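Local structure of galactose-binding lectin (Arachis hypogaea, 2PEL) at residues Lys77-Ala82 and Gly213-His218; Gly104-Ser109 and Ser207-Leu212; Ile18-Asp23 and Gly44-Ala49; Thr173-Val178 and Thr187-Val192. The protein binds D-galactose and sugars that carry it, as a homotetrameric legume lectin that holds calcium and manganese ions beside each sugar site. One frame throughout, in Å; residues are numbered along the deposited sequence.

Interaction 1: residues Lys77-Ala82 and Gly213-His218; sequences KDYDPA and GGRQIH. With GAL (beta-D-galactopyranose), chain E; GLC (alpha-D-glucopyranose), chain B.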
loop_
_atom_site.group_PDB
_atom_site.type_symbol
_atom_site.label_atom_id
_atom_site.label_comp_id
_atom_site.label_asym_id
_atom_site.label_seq_id
_atom_site.Cartn_x
_atom_site.Cartn_y
_atom_site.Cartn_z
ATOM N N LYS A 77 -26.839 28.773 -11.039
ATOM C CA LYS A 77 -28.001 29.651 -11.238
ATOM C C LYS A 77 -28.679 29.476 -12.584
ATOM O O LYS A 77 -28.077 29.185 -13.627
ATOM C CB LYS A 77 -27.588 31.106 -11.024
ATOM C CG LYS A 77 -28.723 32.114 -10.817
ATOM C CD LYS A 77 -28.247 33.267 -9.932
ATOM C CE LYS A 77 -29.353 34.247 -9.565
ATOM N NZ LYS A 77 -29.669 35.132 -10.731
ATOM N N ASP A 78 -29.987 29.664 -12.520
ATOM C CA ASP A 78 -30.904 29.597 -13.652
ATOM C C ASP A 78 -30.938 28.263 -14.389
ATOM O O ASP A 78 -31.797 28.242 -15.290
ATOM C CB ASP A 78 -30.691 30.779 -14.627
ATOM C CG ASP A 78 -30.781 32.116 -13.895
ATOM O OD1 ASP A 78 -31.842 32.406 -13.301
ATOM O OD2 ASP A 78 -29.741 32.822 -13.938
ATOM N N TYR A 79 -30.149 27.253 -14.147
ATOM C CA TYR A 79 -30.265 25.984 -14.897
ATOM C C TYR A 79 -30.726 24.882 -13.934
ATOM O O TYR A 79 -30.464 24.882 -12.725
ATOM C CB TYR A 79 -28.991 25.565 -15.607
ATOM C CG TYR A 79 -28.369 26.431 -16.659
ATOM C CD1 TYR A 79 -28.751 26.308 -17.989
ATOM C CD2 TYR A 79 -27.369 27.365 -16.377
ATOM C CE1 TYR A 79 -28.189 27.080 -19.000
ATOM C CE2 TYR A 79 -26.781 28.154 -17.362
ATOM C CZ TYR A 79 -27.200 27.999 -18.682
ATOM O OH TYR A 79 -26.671 28.744 -19.696
ATOM N N ASP A 80 -31.421 23.920 -14.475
ATOM C CA ASP A 80 -31.964 22.744 -13.794
ATOM C C ASP A 80 -30.782 21.812 -13.509
ATOM O O ASP A 80 -30.156 21.408 -14.495
ATOM C CB ASP A 80 -32.908 21.968 -14.696
ATOM C CG ASP A 80 -34.325 22.485 -14.750
ATOM O OD1 ASP A 80 -34.588 23.711 -14.603
ATOM O OD2 ASP A 80 -35.219 21.626 -14.941
ATOM N N PRO A 81 -30.603 21.501 -12.251
ATOM C CA PRO A 81 -29.502 20.609 -11.844
ATOM C C PRO A 81 -29.627 19.247 -12.509
ATOM O O PRO A 81 -30.375 18.408 -11.964
ATOM C CB PRO A 81 -29.614 20.573 -10.324
ATOM C CG PRO A 81 -30.375 21.834 -9.976
ATOM C CD PRO A 81 -31.391 21.993 -11.108
ATOM N N ALA A 82 -28.945 19.049 -13.624
ATOM C CA ALA A 82 -29.005 17.761 -14.355
ATOM C C ALA A 82 -27.630 17.522 -14.954
ATOM O O ALA A 82 -26.813 18.442 -15.092
ATOM C CB ALA A 82 -30.143 17.824 -15.346
ATOM N N GLY A 213 -31.058 22.932 -20.995
ATOM C CA GLY A 213 -31.622 23.606 -19.809
ATOM C C GLY A 213 -31.047 23.044 -18.597
ATOM O O GLY A 213 -31.067 23.650 -17.507
ATOM N N GLY A 214 -30.607 21.793 -18.694
ATOM C CA GLY A 214 -30.085 21.054 -17.519
ATOM C C GLY A 214 -28.559 21.095 -17.433
ATOM O O GLY A 214 -27.851 20.481 -18.262
ATOM N N ARG A 215 -28.015 21.802 -16.447
ATOM C CA ARG A 215 -26.563 21.943 -16.226
ATOM C C ARG A 215 -26.259 22.159 -14.749
ATOM O O ARG A 215 -27.059 22.832 -14.056
ATOM C CB ARG A 215 -25.925 23.082 -17.045
ATOM C CG ARG A 215 -26.382 23.174 -18.490
ATOM C CD ARG A 215 -25.583 24.170 -19.274
ATOM N NE ARG A 215 -26.323 24.512 -20.470
ATOM C CZ ARG A 215 -26.095 25.532 -21.311
ATOM N NH1 ARG A 215 -25.091 26.384 -21.185
ATOM N NH2 ARG A 215 -26.982 25.700 -22.304
ATOM N N GLN A 216 -25.141 21.592 -14.302
ATOM C CA GLN A 216 -24.689 21.708 -12.888
ATOM C C GLN A 216 -23.201 21.349 -12.810
ATOM O O GLN A 216 -22.729 20.760 -13.803
ATOM C CB GLN A 216 -25.443 20.853 -11.875
ATOM C CG GLN A 216 -25.163 19.358 -12.009
ATOM C CD GLN A 216 -26.107 18.455 -11.249
ATOM O OE1 GLN A 216 -26.388 17.302 -11.627
ATOM N NE2 GLN A 216 -26.628 18.972 -10.145
ATOM N N ILE A 217 -22.540 21.672 -11.713
ATOM C CA ILE A 217 -21.106 21.325 -11.560
ATOM C C ILE A 217 -20.986 19.839 -11.192
ATOM O O ILE A 217 -21.800 19.350 -10.398
ATOM C CB ILE A 217 -20.400 22.251 -10.527
ATOM C CG1 ILE A 217 -20.398 23.700 -11.080
ATOM C CG2 ILE A 217 -18.963 21.772 -10.225
ATOM C CD1 ILE A 217 -20.324 24.825 -10.010
ATOM N N HIS A 218 -20.019 19.167 -11.788
ATOM C CA HIS A 218 -19.745 17.727 -11.615
ATOM C C HIS A 218 -18.252 17.539 -11.333
ATOM O O HIS A 218 -17.424 17.643 -12.248
ATOM C CB HIS A 218 -20.139 16.857 -12.833
ATOM C CG HIS A 218 -21.580 16.806 -13.242
ATOM N ND1 HIS A 218 -22.149 17.585 -14.242
ATOM C CD2 HIS A 218 -22.597 16.029 -12.765
ATOM C CE1 HIS A 218 -23.439 17.298 -14.374
ATOM N NE2 HIS A 218 -23.729 16.350 -13.492
HETATM C C1 GAL E . -33.873 17.782 -20.830
HETATM C C2 GAL E . -32.939 16.576 -20.894
HETATM C C3 GAL E . -32.761 15.940 -19.541
HETATM C C4 GAL E . -32.351 16.968 -18.505
HETATM C C5 GAL E . -33.429 18.035 -18.491
HETATM C C6 GAL E . -33.150 19.157 -17.529
HETATM O O2 GAL E . -33.341 15.663 -21.868
HETATM O O3 GAL E . -31.916 14.791 -19.587
HETATM O O4 GAL E . -31.100 17.648 -18.713
HETATM O O5 GAL E . -33.500 18.662 -19.799
HETATM O O6 GAL E . -34.168 20.127 -17.721
HETATM C C1 GLC B . -35.746 21.376 -24.312
HETATM C C2 GLC B . -34.904 21.830 -23.129
HETATM C C3 GLC B . -33.856 20.745 -22.846
HETATM C C4 GLC B . -34.613 19.451 -22.486
HETATM C C5 GLC B . -35.528 19.046 -23.621
HETATM C C6 GLC B . -36.453 17.877 -23.365
HETATM O O1 GLC B . -34.738 21.237 -25.368
HETATM O O2 GLC B . -34.355 23.157 -23.494
HETATM O O3 GLC B . -33.194 21.034 -21.617
HETATM O O4 GLC B . -33.662 18.482 -22.032
HETATM O O5 GLC B . -36.353 20.152 -23.997
HETATM O O6 GLC B . -37.311 18.099 -22.209
HETATM O O HOH W 1 -27.854 23.689 -11.771
#

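Interaction 2: residues Gly104-Ser109 and Ser207-Leu212; sequences GTLGVS and SASGSL. With GAL (beta-D-galactopyranose), chain E; GLC (alpha-D-glucopyranose), chain B.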
loop_
_atom_site.group_PDB
_atom_site.type_symbol
_atom_site.label_atom_id
_atom_site.label_comp_id
_atom_site.label_asym_id
_atom_site.label_seq_id
_atom_site.Cartn_x
_atom_site.Cartn_y
_atom_site.Cartn_z
ATOM N N GLY A 104 -29.861 12.616 -20.305
ATOM C CA GLY A 104 -30.163 11.375 -19.628
ATOM C C GLY A 104 -29.449 10.120 -20.087
ATOM O O GLY A 104 -29.713 9.029 -19.535
ATOM N N THR A 105 -28.587 10.288 -21.071
ATOM C CA THR A 105 -27.811 9.166 -21.626
ATOM C C THR A 105 -26.522 9.057 -20.800
ATOM O O THR A 105 -25.807 8.055 -20.936
ATOM C CB THR A 105 -27.442 9.312 -23.154
ATOM O OG1 THR A 105 -26.548 10.471 -23.210
ATOM C CG2 THR A 105 -28.544 9.508 -24.180
ATOM N N LEU A 106 -26.256 10.087 -20.017
ATOM C CA LEU A 106 -25.101 10.225 -19.129
ATOM C C LEU A 106 -23.736 10.108 -19.797
ATOM O O LEU A 106 -22.701 9.782 -19.168
ATOM C CB LEU A 106 -25.306 9.231 -17.955
ATOM C CG LEU A 106 -26.558 9.393 -17.096
ATOM C CD1 LEU A 106 -26.691 8.308 -16.031
ATOM C CD2 LEU A 106 -26.526 10.758 -16.381
ATOM N N GLY A 107 -23.675 10.351 -21.096
ATOM C CA GLY A 107 -22.443 10.268 -21.879
ATOM C C GLY A 107 -22.014 8.832 -22.164
ATOM O O GLY A 107 -20.844 8.649 -22.611
ATOM N N VAL A 108 -22.832 7.814 -21.934
ATOM C CA VAL A 108 -22.402 6.411 -22.159
ATOM C C VAL A 108 -23.290 5.592 -23.097
ATOM O O VAL A 108 -22.855 4.493 -23.532
ATOM C CB VAL A 108 -22.260 5.582 -20.843
ATOM C CG1 VAL A 108 -21.149 6.033 -19.927
ATOM C CG2 VAL A 108 -23.563 5.484 -20.072
ATOM N N SER A 109 -24.492 6.090 -23.316
ATOM C CA SER A 109 -25.443 5.396 -24.199
ATOM C C SER A 109 -25.839 6.304 -25.375
ATOM O O SER A 109 -25.393 7.451 -25.568
ATOM C CB SER A 109 -26.664 4.969 -23.401
ATOM O OG SER A 109 -27.417 6.096 -22.998
ATOM N N SER A 207 -18.303 9.331 -16.060
ATOM C CA SER A 207 -18.900 10.105 -17.151
ATOM C C SER A 207 -20.021 10.967 -16.565
ATOM O O SER A 207 -20.708 10.453 -15.682
ATOM C CB SER A 207 -19.395 9.219 -18.286
ATOM O OG SER A 207 -20.042 10.040 -19.251
ATOM N N ALA A 208 -20.174 12.192 -17.016
ATOM C CA ALA A 208 -21.241 13.126 -16.583
ATOM C C ALA A 208 -21.770 13.853 -17.845
ATOM O O ALA A 208 -21.021 13.956 -18.843
ATOM C CB ALA A 208 -20.807 14.112 -15.541
ATOM N N SER A 209 -23.040 14.284 -17.816
ATOM C CA SER A 209 -23.611 14.974 -18.991
ATOM C C SER A 209 -24.627 16.012 -18.526
ATOM O O SER A 209 -25.012 16.013 -17.361
ATOM C CB SER A 209 -24.235 13.968 -19.950
ATOM O OG SER A 209 -25.300 13.312 -19.272
ATOM N N GLY A 210 -24.995 16.881 -19.433
ATOM C CA GLY A 210 -25.976 17.980 -19.278
ATOM C C GLY A 210 -26.693 18.184 -20.623
ATOM O O GLY A 210 -26.410 17.460 -21.602
ATOM N N SER A 211 -27.633 19.107 -20.675
ATOM C CA SER A 211 -28.386 19.402 -21.912
ATOM C C SER A 211 -28.433 20.929 -22.028
ATOM O O SER A 211 -27.612 21.629 -21.406
ATOM C CB SER A 211 -29.749 18.746 -21.898
ATOM O OG SER A 211 -30.579 19.125 -20.808
ATOM N N LEU A 212 -29.358 21.452 -22.817
ATOM C CA LEU A 212 -29.507 22.954 -22.895
ATOM C C LEU A 212 -30.030 23.462 -21.632
ATOM O O LEU A 212 -29.480 24.459 -21.185
ATOM C CB LEU A 212 -30.365 23.371 -24.144
ATOM C CG LEU A 212 -30.536 24.795 -24.659
ATOM C CD1 LEU A 212 -31.433 24.867 -25.894
ATOM C CD2 LEU A 212 -31.188 25.703 -23.619
HETATM C C1 GAL E . -33.873 17.782 -20.830
HETATM C C2 GAL E . -32.939 16.576 -20.894
HETATM C C3 GAL E . -32.761 15.940 -19.541
HETATM C C4 GAL E . -32.351 16.968 -18.505
HETATM C C5 GAL E . -33.429 18.035 -18.491
HETATM C C6 GAL E . -33.150 19.157 -17.529
HETATM O O2 GAL E . -33.341 15.663 -21.868
HETATM O O3 GAL E . -31.916 14.791 -19.587
HETATM O O4 GAL E . -31.100 17.648 -18.713
HETATM O O5 GAL E . -33.500 18.662 -19.799
HETATM O O6 GAL E . -34.168 20.127 -17.721
HETATM C C1 GLC B . -35.746 21.376 -24.312
HETATM C C2 GLC B . -34.904 21.830 -23.129
HETATM C C3 GLC B . -33.856 20.745 -22.846
HETATM C C4 GLC B . -34.613 19.451 -22.486
HETATM C C5 GLC B . -35.528 19.046 -23.621
HETATM C C6 GLC B . -36.453 17.877 -23.365
HETATM O O1 GLC B . -34.738 21.237 -25.368
HETATM O O2 GLC B . -34.355 23.157 -23.494
HETATM O O3 GLC B . -33.194 21.034 -21.617
HETATM O O4 GLC B . -33.662 18.482 -22.032
HETATM O O5 GLC B . -36.353 20.152 -23.997
HETATM O O6 GLC B . -37.311 18.099 -22.209
#

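Interaction 3: residues Ile18-Asp23 and Gly44-Ala49; sequences INFQGD and GRVLYA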
loop_
_atom_site.group_PDB
_atom_site.type_symbol
_atom_site.label_atom_id
_atom_site.label_comp_id
_atom_site.label_asym_id
_atom_site.label_seq_id
_atom_site.Cartn_x
_atom_site.Cartn_y
_atom_site.Cartn_z
ATOM N N ILE A 18 -4.172 8.867 -16.808
ATOM C CA ILE A 18 -5.518 9.353 -17.020
ATOM C C ILE A 18 -5.787 9.847 -18.451
ATOM O O ILE A 18 -5.056 10.722 -18.901
ATOM C CB ILE A 18 -5.799 10.642 -16.155
ATOM C CG1 ILE A 18 -5.510 10.371 -14.676
ATOM C CG2 ILE A 18 -7.249 11.156 -16.387
ATOM C CD1 ILE A 18 -5.386 11.718 -13.873
ATOM N N ASN A 19 -6.844 9.352 -19.027
ATOM C CA ASN A 19 -7.363 9.654 -20.334
ATOM C C ASN A 19 -8.582 10.582 -20.140
ATOM O O ASN A 19 -9.455 10.192 -19.353
ATOM C CB ASN A 19 -7.921 8.418 -21.025
ATOM C CG ASN A 19 -7.019 7.344 -21.563
ATOM O OD1 ASN A 19 -7.559 6.250 -21.886
ATOM N ND2 ASN A 19 -5.704 7.543 -21.683
ATOM N N PHE A 20 -8.639 11.677 -20.845
ATOM C CA PHE A 20 -9.785 12.622 -20.787
ATOM C C PHE A 20 -10.549 12.495 -22.100
ATOM O O PHE A 20 -9.945 12.336 -23.172
ATOM C CB PHE A 20 -9.350 14.040 -20.456
ATOM C CG PHE A 20 -8.640 14.171 -19.133
ATOM C CD1 PHE A 20 -9.348 14.251 -17.949
ATOM C CD2 PHE A 20 -7.241 14.216 -19.085
ATOM C CE1 PHE A 20 -8.703 14.382 -16.727
ATOM C CE2 PHE A 20 -6.573 14.345 -17.873
ATOM C CZ PHE A 20 -7.309 14.426 -16.695
ATOM N N GLN A 21 -11.856 12.525 -22.036
ATOM C CA GLN A 21 -12.703 12.426 -23.240
ATOM C C GLN A 21 -13.766 13.521 -23.055
ATOM O O GLN A 21 -14.345 13.580 -21.957
ATOM C CB GLN A 21 -13.303 11.055 -23.469
ATOM C CG GLN A 21 -12.316 9.908 -23.376
ATOM C CD GLN A 21 -12.934 8.586 -23.778
ATOM O OE1 GLN A 21 -14.079 8.329 -23.366
ATOM N NE2 GLN A 21 -12.279 7.735 -24.563
ATOM N N GLY A 22 -13.955 14.351 -24.076
ATOM C CA GLY A 22 -14.950 15.430 -23.989
ATOM C C GLY A 22 -14.617 16.682 -23.192
ATOM O O GLY A 22 -13.454 17.138 -23.186
ATOM N N ASP A 23 -15.613 17.254 -22.531
ATOM C CA ASP A 23 -15.506 18.503 -21.765
ATOM C C ASP A 23 -14.771 18.453 -20.444
ATOM O O ASP A 23 -14.962 19.408 -19.637
ATOM C CB ASP A 23 -16.960 19.033 -21.647
ATOM C CG ASP A 23 -17.608 19.168 -23.016
ATOM O OD1 ASP A 23 -16.810 19.607 -23.883
ATOM O OD2 ASP A 23 -18.795 18.877 -23.295
ATOM N N GLY A 44 -18.359 14.833 -20.550
ATOM C CA GLY A 44 -16.958 14.753 -20.088
ATOM C C GLY A 44 -16.785 13.349 -19.467
ATOM O O GLY A 44 -17.644 12.906 -18.698
ATOM N N ARG A 45 -15.721 12.654 -19.800
ATOM C CA ARG A 45 -15.465 11.307 -19.250
ATOM C C ARG A 45 -13.982 11.252 -18.902
ATOM O O ARG A 45 -13.200 11.907 -19.606
ATOM C CB ARG A 45 -15.878 10.228 -20.240
ATOM C CG ARG A 45 -17.256 10.496 -20.847
ATOM C CD ARG A 45 -17.856 9.286 -21.472
ATOM N NE ARG A 45 -16.846 8.427 -22.101
ATOM C CZ ARG A 45 -17.196 7.256 -22.666
ATOM N NH1 ARG A 45 -18.472 6.858 -22.707
ATOM N NH2 ARG A 45 -16.280 6.409 -23.161
ATOM N N VAL A 46 -13.632 10.560 -17.849
ATOM C CA VAL A 46 -12.235 10.401 -17.402
ATOM C C VAL A 46 -12.056 8.879 -17.249
ATOM O O VAL A 46 -12.998 8.167 -16.813
ATOM C CB VAL A 46 -11.969 11.299 -16.201
ATOM C CG1 VAL A 46 -12.651 10.874 -14.908
ATOM C CG2 VAL A 46 -10.481 11.412 -15.914
ATOM N N LEU A 47 -10.897 8.349 -17.639
ATOM C CA LEU A 47 -10.677 6.894 -17.537
ATOM C C LEU A 47 -9.280 6.545 -17.026
ATOM O O LEU A 47 -8.355 7.326 -17.283
ATOM C CB LEU A 47 -10.883 6.197 -18.902
ATOM C CG LEU A 47 -12.325 6.026 -19.389
ATOM C CD1 LEU A 47 -12.751 7.166 -20.289
ATOM C CD2 LEU A 47 -12.424 4.726 -20.173
ATOM N N TYR A 48 -9.232 5.399 -16.336
ATOM C CA TYR A 48 -7.906 4.913 -15.902
ATOM C C TYR A 48 -7.352 4.470 -17.287
ATOM O O TYR A 48 -8.010 3.663 -17.968
ATOM C CB TYR A 48 -7.965 3.756 -14.901
ATOM C CG TYR A 48 -6.590 3.268 -14.531
ATOM C CD1 TYR A 48 -5.660 4.193 -14.035
ATOM C CD2 TYR A 48 -6.188 1.936 -14.676
ATOM C CE1 TYR A 48 -4.353 3.836 -13.675
ATOM C CE2 TYR A 48 -4.888 1.555 -14.320
ATOM C CZ TYR A 48 -3.995 2.494 -13.834
ATOM O OH TYR A 48 -2.738 2.077 -13.475
ATOM N N ALA A 49 -6.226 5.003 -17.682
ATOM C CA ALA A 49 -5.601 4.765 -18.976
ATOM C C ALA A 49 -5.206 3.346 -19.335
ATOM O O ALA A 49 -5.118 3.055 -20.539
ATOM C CB ALA A 49 -4.365 5.673 -19.137
#

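Interaction 4: residues Thr173-Val178 and Thr187-Val192; sequences TLSVAV and TIAQVV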
loop_
_atom_site.group_PDB
_atom_site.type_symbol
_atom_site.label_atom_id
_atom_site.label_comp_id
_atom_site.label_asym_id
_atom_site.label_seq_id
_atom_site.Cartn_x
_atom_site.Cartn_y
_atom_site.Cartn_z
ATOM N N THR A 173 -21.573 -10.566 -7.155
ATOM C CA THR A 173 -22.299 -9.484 -6.499
ATOM C C THR A 173 -21.561 -8.147 -6.559
ATOM O O THR A 173 -20.391 -8.050 -6.144
ATOM C CB THR A 173 -22.561 -9.777 -4.951
ATOM O OG1 THR A 173 -22.835 -11.195 -4.794
ATOM C CG2 THR A 173 -23.724 -8.953 -4.369
ATOM N N LEU A 174 -22.279 -7.166 -7.068
ATOM C CA LEU A 174 -21.758 -5.792 -7.130
ATOM C C LEU A 174 -22.466 -5.118 -5.947
ATOM O O LEU A 174 -23.724 -5.057 -6.004
ATOM C CB LEU A 174 -22.023 -5.171 -8.498
ATOM C CG LEU A 174 -21.657 -3.702 -8.692
ATOM C CD1 LEU A 174 -20.148 -3.470 -8.665
ATOM C CD2 LEU A 174 -22.185 -3.202 -10.041
ATOM N N SER A 175 -21.709 -4.665 -4.965
ATOM C CA SER A 175 -22.305 -3.984 -3.793
ATOM C C SER A 175 -21.842 -2.538 -3.649
ATOM O O SER A 175 -20.605 -2.322 -3.663
ATOM C CB SER A 175 -21.893 -4.661 -2.481
ATOM O OG SER A 175 -22.366 -5.989 -2.468
ATOM N N VAL A 176 -22.777 -1.640 -3.445
ATOM C CA VAL A 176 -22.465 -0.195 -3.314
ATOM C C VAL A 176 -22.945 0.434 -2.008
ATOM O O VAL A 176 -24.137 0.248 -1.652
ATOM C CB VAL A 176 -23.237 0.529 -4.459
ATOM C CG1 VAL A 176 -23.053 2.041 -4.446
ATOM C CG2 VAL A 176 -22.913 -0.142 -5.783
ATOM N N ALA A 177 -22.064 1.181 -1.365
ATOM C CA ALA A 177 -22.488 1.855 -0.110
ATOM C C ALA A 177 -22.251 3.332 -0.408
ATOM O O ALA A 177 -21.096 3.633 -0.789
ATOM C CB ALA A 177 -21.731 1.343 1.101
ATOM N N VAL A 178 -23.270 4.140 -0.296
ATOM C CA VAL A 178 -23.133 5.595 -0.552
ATOM C C VAL A 178 -23.270 6.330 0.787
ATOM O O VAL A 178 -24.244 6.075 1.513
ATOM C CB VAL A 178 -24.195 6.074 -1.558
ATOM C CG1 VAL A 178 -24.103 7.583 -1.780
ATOM C CG2 VAL A 178 -24.147 5.310 -2.865
ATOM N N THR A 187 -27.630 1.849 0.285
ATOM C CA THR A 187 -26.983 0.654 -0.280
ATOM C C THR A 187 -27.841 0.075 -1.416
ATOM O O THR A 187 -29.086 0.244 -1.474
ATOM C CB THR A 187 -26.571 -0.453 0.767
ATOM O OG1 THR A 187 -27.823 -1.128 1.113
ATOM C CG2 THR A 187 -25.803 0.008 1.992
ATOM N N ILE A 188 -27.118 -0.570 -2.329
ATOM C CA ILE A 188 -27.752 -1.218 -3.494
ATOM C C ILE A 188 -26.875 -2.384 -3.937
ATOM O O ILE A 188 -25.632 -2.215 -3.946
ATOM C CB ILE A 188 -28.126 -0.141 -4.586
ATOM C CG1 ILE A 188 -29.035 -0.861 -5.629
ATOM C CG2 ILE A 188 -26.926 0.585 -5.220
ATOM C CD1 ILE A 188 -29.531 0.046 -6.767
ATOM N N ALA A 189 -27.418 -3.536 -4.277
ATOM C CA ALA A 189 -26.555 -4.680 -4.686
ATOM C C ALA A 189 -27.237 -5.446 -5.809
ATOM O O ALA A 189 -28.488 -5.530 -5.773
ATOM C CB ALA A 189 -26.328 -5.633 -3.501
ATOM N N GLN A 190 -26.446 -5.992 -6.717
ATOM C CA GLN A 190 -27.094 -6.755 -7.816
ATOM C C GLN A 190 -26.160 -7.830 -8.347
ATOM O O GLN A 190 -24.944 -7.568 -8.356
ATOM C CB GLN A 190 -27.496 -5.768 -8.922
ATOM C CG GLN A 190 -27.913 -6.418 -10.224
ATOM C CD GLN A 190 -29.331 -6.925 -10.119
ATOM O OE1 GLN A 190 -30.261 -6.197 -9.775
ATOM N NE2 GLN A 190 -29.494 -8.210 -10.409
ATOM N N VAL A 191 -26.668 -8.975 -8.745
ATOM C CA VAL A 191 -25.765 -10.011 -9.315
ATOM C C VAL A 191 -25.568 -9.552 -10.776
ATOM O O VAL A 191 -26.599 -9.324 -11.448
ATOM C CB VAL A 191 -26.322 -11.428 -9.236
ATOM C CG1 VAL A 191 -25.579 -12.392 -10.150
ATOM C CG2 VAL A 191 -26.397 -11.954 -7.805
ATOM N N VAL A 192 -24.322 -9.384 -11.186
ATOM C CA VAL A 192 -23.975 -8.974 -12.544
ATOM C C VAL A 192 -22.798 -9.870 -12.975
ATOM O O VAL A 192 -21.745 -9.753 -12.319
ATOM C CB VAL A 192 -23.556 -7.503 -12.736
ATOM C CG1 VAL A 192 -23.508 -7.162 -14.237
ATOM C CG2 VAL A 192 -24.416 -6.494 -11.990
#

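Interaction 1: residues Lys77-Ala82 and Gly213-His218
Y79 meets R215 where two loops of the legume lectin fold, 77-82 and 213-218, come together at the rim of the sugar-binding site. With CG anti to its carbonyl carbon (chi1 -61°), the phenol ring turns toward R215, whose extended chain crosses it: CD of R215 lies 4.1 Å from the centre of the Y79 ring in a CH-pi contact. The guanidinium follows the same face, its plane 28° from that of the ring, with CE1 of Y79 over its centre. Its nitrogens are held elsewhere, by the carbonyls of L37, S211 and L212, so the tyrosine packs against an arginine already fixed in place. The next residue, D80, makes the backbone bridge to G214: its N donates to O of G213 at 3.1 Å, and its O takes a weak bond from N of R215. Its carboxylate turns to the sugar, where OD2 accepts a weak bond from O6 of the galactose at 3.3 Å. P81 rests CB on NE2 of Q216, whose OE1, like O of P81, lies within bonding distance of the T124 hydroxyl, which has one proton for the two. A82 brings its methyl to 3.9 Å from CA of G214, and G214, having no side chain, leaves room for the galactose alongside. Just before G214, N of G213 donates to O3 of the glucose at 2.9 Å.

Interaction 2: residues Gly104-Ser109 and Ser207-Leu212
This is a buried contact between a loop and the face of an inner strand, 201-209, of the seven-stranded sheet: L106 and G107 of the turn 104-109 sit on S207 and S209, near the strand's end. One side-chain hydrogen bond carries it. S207 has OG anti to its backbone N (chi1 176°), and from there the hydroxyl donates to O of L106 at 2.7 Å, tilted 15° from the carbonyl plane. The same OG lies 3.6 Å from CA of G107, a close approach to a residue with positive phi and no side chain. Two residues on, OG of S209 comes to 3.1 Å from CA of L106, while its hydrogen bond goes to O of G103. V108 adds an apolar touch, CG1 to CB of S207 at 4.0 Å. The turn is also tied within itself, since O of T105 accepts both N of V108 and OG of S109. At the galactose, OG of S211 lies 2.6 Å from O4 and N of G104 3.1 Å from O3. L106 packs on E121, a manganese ligand, and its side chain is about 6 Å from the calcium and the manganese ions. Loops gathered over the seven-stranded sheet beside such a metal pair are characteristic of the legume lectin combining site.

Interaction 3: residues Ile18-Asp23 and Gly44-Ala49
The bend at chi3 of R45 (-35°) folds its guanidinium back over the strand, while the chain of Q21, extended beyond CG, carries OE1 across to meet it. That oxygen accepts two bonds, from NH2 of R45 at 2.9 Å and from NE at 3.0 Å, so the guanidinium presents its NE side to a single acceptor; amide and guanidinium planes lie 18° apart. CD1 of L47 rests against the same OE1 at 3.5 Å. Beneath these groups, strands 18-22 and 44-48 run antiparallel at the edge of the seven-stranded sheet, where 18-22 is one of the two outermost strands within the chain. N19 with L47 and Q21 with R45 form the hydrogen-bonded pairs, including the nearly straight bond from N of N19 to O of L47 (3.1 Å, 176° at the hydrogen). The other face is apolar. There CG2 of V46 meets CG2 of I18 at a tight 3.3 Å and CE1 of F20 at 3.6 Å, the three groups forming a triangle, as CG2 of I18 also stands over one face of the phenylalanine ring near its rim. I32 touches both F20 and V46 on this side. Because NH1 and NH2 of R45 also reach O of G107 and OG1 of T94, and NE2 of Q21 reaches O of T94, the chemistry implies a neutral amide set into a chain of bonds that fixes the guanidinium's rotation and ties the edge strand to neighbouring loops.

Interaction 4: residues Thr173-Val178 and Thr187-Val192
V176 and I188 are the closely packed pair on one face of this beta hairpin, strands 173-179 and 185-191, at the margin of the larger antiparallel sheet of the lectin. The two side chains run alongside each other, CB of V176 lying 3.8 Å from CG2 of I188, and I188 continues onto V138, I140 and V151 of the opposing sheet. Their backbones form a hydrogen-bonded pair, N of V176 donating to O of I188 at 3.0 Å; L174 and Q190 form the next. Toward the far end the packing slackens: CD2 of L174 only reaches CG2 of V192 at 4.4 Å. The other face, bearing T173, S175, A177, T187, A189 and V191, holds few direct contacts between the strands. V191 is its exposed residue, yet much of the face is buried against the third subunit, where OG of S175 is bonded to S175 of that subunit and OG1 of T187 to its D168. Across the hairpin on this face, OG of S175 stands 4.1 Å from CB of A189.

From the N terminus, interaction 3 closes first, joining edge strand 18-22 to strand 43-53 over a 20-residue connection that includes strands 25-26 and 32-33, before any of the others opens. Interaction 1 then opens after strand 64-74 and closes last, at the start of strand 217-229; within its span lies interaction 2, and within that in turn lies the local hairpin of interaction 4, so none cross. Interactions 1 and 2 share the galactose and glucose and touch directly, H218 packing on A208. Interaction 2 meets interaction 3 through adjacent strands 201-209 and 43-53. Interaction 4 touches none of the others, though it shares the eight-stranded sheet with strand 217-229 of interaction 1, and lies across the chain's centre from interactions 2 and 3.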